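Local coordinates for tube-forming protein in Mycobacterial Envelpe, TiME (Mycolicibacterium smegmatis, PDB 7CU9) that probably forms part of a tubular, envelope-spanning channel through which proteins may be secreted across the mycobacterial outer envelope, at residues B[100-105]-B[138-143]. Residues are numbered along the deposited sequence; the frame is centred on the assembly and turned at random.
Sequences HRVVDR and ADWVKQ
V102 and V103 of helix 92-103 meet W140 and A138 of strand 137-144, a compact example of a helix packed on one face of an antiparallel sheet. Here the sheet belongs to the PknH-like extracellular domain, a member of the Mog1p/PsbP clan. Alternation along the strand selects the partners: A138 and W140 start their side chains toward the helix, whereas D139, between them, sends its carboxylate elsewhere, where OD1 is hydrogen-bonded to T154 OG1.

The indole reaches the helix with the far end of its six-membered ring. V102 CG1 approaches obliquely, 3.8 Å from W140 CH2 and nearly as near to CZ3, and the two side chains cross at about a right angle. This methyl can extend to the ring because it stands anti to the backbone N of V102 (chi1 176°). On the tryptophan, a chi1 of 66° leans the indole back along the strand toward the A138 end, where the helix passes, and so brings CH2 and CZ3 to V102. The ring is fixed from its other end, where NE1 donates to W49 O and the indole stacks with the ring of W49; this satisfies the single polar atom of a buried side chain. Q164 of strand 161-169, two strands over, touches both V102 and W140.

One residue farther along the helix the approach is methyl to methyl, and A133 of a nearby loop touches both V103 and A138. Away from the strand, one turn of backbone is tied internally: H100 ND1 donates to D104 OD1 at 2.8 Å, almost straight at 175° and within the imidazole plane. At the interface itself, the two methyls are pressed together more tightly than usual, V103 CG1 lying 3.5 Å from A138 CB.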
ATOM      1  N   HIS B 100      24.657   7.809 -14.625  1.00 11.12           N
ATOM      2  CA  HIS B 100      25.488   6.671 -15.097  1.00 11.75           C
ATOM      3  C   HIS B 100      26.314   6.077 -13.954  1.00 11.93           C
ATOM      4  O   HIS B 100      26.635   4.879 -14.034  1.00 12.42           O
ATOM      5  CB  HIS B 100      26.284   7.061 -16.346  1.00 12.50           C
ATOM      6  CG  HIS B 100      25.437   6.916 -17.559  1.00 13.38           C
ATOM      7  ND1 HIS B 100      25.213   5.683 -18.147  1.00 14.19           N
ATOM      8  CD2 HIS B 100      24.689   7.804 -18.244  1.00 14.09           C
ATOM      9  CE1 HIS B 100      24.379   5.829 -19.153  1.00 14.53           C
ATOM     10  NE2 HIS B 100      24.046   7.123 -19.239  1.00 14.86           N
ATOM     11  N   ARG B 101      26.607   6.824 -12.890  1.00 11.63           N
ATOM     12  CA  ARG B 101      27.268   6.218 -11.703  1.00 11.72           C
ATOM     13  C   ARG B 101      26.296   5.240 -11.027  1.00 11.84           C
ATOM     14  O   ARG B 101      26.770   4.260 -10.438  1.00 12.70           O
ATOM     15  CB  ARG B 101      27.824   7.297 -10.772  1.00 12.08           C
ATOM     16  CG  ARG B 101      29.041   7.996 -11.359  1.00 11.98           C
ATOM     17  CD  ARG B 101      29.767   8.855 -10.346  1.00 12.02           C
ATOM     18  NE  ARG B 101      29.018  10.045  -9.959  1.00 11.88           N
ATOM     19  CZ  ARG B 101      29.040  11.216 -10.595  1.00 11.88           C
ATOM     20  NH1 ARG B 101      29.757  11.381 -11.694  1.00 12.13           N
ATOM     21  NH2 ARG B 101      28.323  12.224 -10.130  1.00 11.66           N
ATOM     22  N   VAL B 102      24.985   5.465 -11.124  1.00 11.71           N
ATOM     23  CA  VAL B 102      23.983   4.465 -10.651  1.00 12.12           C
ATOM     24  C   VAL B 102      23.983   3.273 -11.613  1.00 12.67           C
ATOM     25  O   VAL B 102      24.224   2.136 -11.154  1.00 13.41           O
ATOM     26  CB  VAL B 102      22.568   5.051 -10.516  1.00 11.84           C
ATOM     27  CG1 VAL B 102      21.572   3.966 -10.115  1.00 12.10           C
ATOM     28  CG2 VAL B 102      22.525   6.207  -9.524  1.00 12.07           C
ATOM     29  N   VAL B 103      23.706   3.509 -12.893  1.00 13.08           N
ATOM     30  CA  VAL B 103      23.304   2.418 -13.833  1.00 13.72           C
ATOM     31  C   VAL B 103      24.531   1.662 -14.360  1.00 14.63           C
ATOM     32  O   VAL B 103      24.394   0.444 -14.580  1.00 16.13           O
ATOM     33  CB  VAL B 103      22.401   2.939 -14.965  1.00 14.20           C
ATOM     34  CG1 VAL B 103      21.133   3.561 -14.414  1.00 14.46           C
ATOM     35  CG2 VAL B 103      23.110   3.903 -15.894  1.00 14.71           C
ATOM     36  N   ASP B 104      25.680   2.311 -14.548  1.00 14.71           N
ATOM     37  CA  ASP B 104      26.887   1.628 -15.091  1.00 15.36           C
ATOM     38  C   ASP B 104      27.457   0.678 -14.032  1.00 15.89           C
ATOM     39  O   ASP B 104      27.950  -0.402 -14.414  1.00 18.36           O
ATOM     40  CB  ASP B 104      27.965   2.613 -15.547  1.00 15.89           C
ATOM     41  CG  ASP B 104      27.550   3.523 -16.688  1.00 16.06           C
ATOM     42  OD1 ASP B 104      26.438   3.347 -17.221  1.00 16.30           O
ATOM     43  OD2 ASP B 104      28.353   4.412 -17.035  1.00 18.38           O
ATOM     44  N   ARG B 105      27.394   1.045 -12.750  1.00 14.47           N
ATOM     45  CA  ARG B 105      28.156   0.358 -11.674  1.00 14.13           C
ATOM     46  C   ARG B 105      27.340  -0.799 -11.083  1.00 13.55           C
ATOM     47  O   ARG B 105      27.889  -1.516 -10.223  1.00 14.10           O
ATOM     48  CB  ARG B 105      28.579   1.367 -10.607  1.00 14.01           C
ATOM     49  CG  ARG B 105      29.414   2.508 -11.165  1.00 14.52           C
ATOM     50  CD  ARG B 105      29.964   3.378 -10.060  1.00 14.80           C
ATOM     51  NE  ARG B 105      30.840   4.399 -10.604  1.00 15.54           N
ATOM     52  CZ  ARG B 105      31.436   5.341  -9.885  1.00 15.82           C
ATOM     53  NH1 ARG B 105      31.241   5.412  -8.580  1.00 16.48           N
ATOM     54  NH2 ARG B 105      32.222   6.220 -10.485  1.00 16.32           N
ATOM     55  N   ALA B 138      15.799   4.471 -14.438  1.00 12.15           N
ATOM     56  CA  ALA B 138      16.284   3.149 -13.987  1.00 12.40           C
ATOM     57  C   ALA B 138      15.465   2.725 -12.768  1.00 12.63           C
ATOM     58  O   ALA B 138      15.431   3.475 -11.775  1.00 12.98           O
ATOM     59  CB  ALA B 138      17.759   3.194 -13.690  1.00 12.62           C
ATOM     60  N   ASP B 139      14.822   1.566 -12.860  1.00 12.15           N
ATOM     61  CA  ASP B 139      13.989   1.001 -11.773  1.00 12.28           C
ATOM     62  C   ASP B 139      14.598  -0.326 -11.340  1.00 11.45           C
ATOM     63  O   ASP B 139      15.188  -1.040 -12.178  1.00 11.48           O
ATOM     64  CB  ASP B 139      12.541   0.807 -12.212  1.00 13.46           C
ATOM     65  CG  ASP B 139      11.817   2.102 -12.533  1.00 14.97           C
ATOM     66  OD1 ASP B 139      12.412   3.180 -12.338  1.00 15.57           O
ATOM     67  OD2 ASP B 139      10.670   2.011 -12.992  1.00 18.71           O
ATOM     68  N   TRP B 140      14.459  -0.650 -10.064  1.00 10.68           N
ATOM     69  CA  TRP B 140      14.869  -1.973  -9.552  1.00 10.48           C
ATOM     70  C   TRP B 140      14.130  -2.247  -8.251  1.00 10.61           C
ATOM     71  O   TRP B 140      13.525  -1.314  -7.683  1.00 10.22           O
ATOM     72  CB  TRP B 140      16.384  -2.052  -9.372  1.00 10.61           C
ATOM     73  CG  TRP B 140      16.925  -1.151  -8.305  1.00 10.46           C
ATOM     74  CD1 TRP B 140      17.045  -1.425  -6.974  1.00 10.53           C
ATOM     75  CD2 TRP B 140      17.452   0.172  -8.489  1.00 10.74           C
ATOM     76  NE1 TRP B 140      17.607  -0.363  -6.317  1.00 10.28           N
ATOM     77  CE2 TRP B 140      17.860   0.635  -7.221  1.00 10.62           C
ATOM     78  CE3 TRP B 140      17.619   1.004  -9.600  1.00 11.14           C
ATOM     79  CZ2 TRP B 140      18.442   1.888  -7.039  1.00 10.86           C
ATOM     80  CZ3 TRP B 140      18.186   2.247  -9.416  1.00 11.63           C
ATOM     81  CH2 TRP B 140      18.588   2.681  -8.153  1.00 11.19           C
ATOM     82  N   VAL B 141      14.180  -3.500  -7.826  1.00 10.62           N
ATOM     83  CA  VAL B 141      13.515  -3.984  -6.592  1.00 11.06           C
ATOM     84  C   VAL B 141      14.546  -4.748  -5.768  1.00 11.22           C
ATOM     85  O   VAL B 141      15.384  -5.440  -6.360  1.00 11.27           O
ATOM     86  CB  VAL B 141      12.300  -4.859  -6.940  1.00 11.53           C
ATOM     87  CG1 VAL B 141      11.599  -5.353  -5.683  1.00 11.79           C
ATOM     88  CG2 VAL B 141      11.329  -4.126  -7.850  1.00 11.80           C
ATOM     89  N   LYS B 142      14.488  -4.611  -4.449  1.00 11.59           N
ATOM     90  CA  LYS B 142      15.211  -5.524  -3.534  1.00 12.56           C
ATOM     91  C   LYS B 142      14.186  -6.143  -2.587  1.00 12.65           C
ATOM     92  O   LYS B 142      13.252  -5.450  -2.159  1.00 12.15           O
ATOM     93  CB  LYS B 142      16.385  -4.827  -2.841  1.00 13.61           C
ATOM     94  CG  LYS B 142      16.040  -3.649  -1.947  1.00 14.54           C
ATOM     95  CD  LYS B 142      17.222  -3.168  -1.115  1.00 15.81           C
ATOM     96  CE  LYS B 142      16.802  -2.195  -0.034  1.00 17.14           C
ATOM     97  NZ  LYS B 142      17.901  -1.921   0.917  1.00 18.97           N
ATOM     98  N   GLN B 143      14.338  -7.436  -2.334  1.00 12.98           N
ATOM     99  CA  GLN B 143      13.438  -8.210  -1.450  1.00 13.63           C
ATOM    100  C   GLN B 143      14.262  -8.743  -0.284  1.00 13.87           C
ATOM    101  O   GLN B 143      15.343  -9.312  -0.534  1.00 13.61           O
ATOM    102  CB  GLN B 143      12.788  -9.360  -2.208  1.00 14.06           C
ATOM    103  CG  GLN B 143      11.870 -10.191  -1.325  1.00 14.52           C
ATOM    104  CD  GLN B 143      10.863 -10.994  -2.106  1.00 14.97           C
ATOM    105  OE1 GLN B 143      10.889 -11.046  -3.334  1.00 15.57           O
ATOM    106  NE2 GLN B 143       9.951 -11.624  -1.387  1.00 16.28           N
TER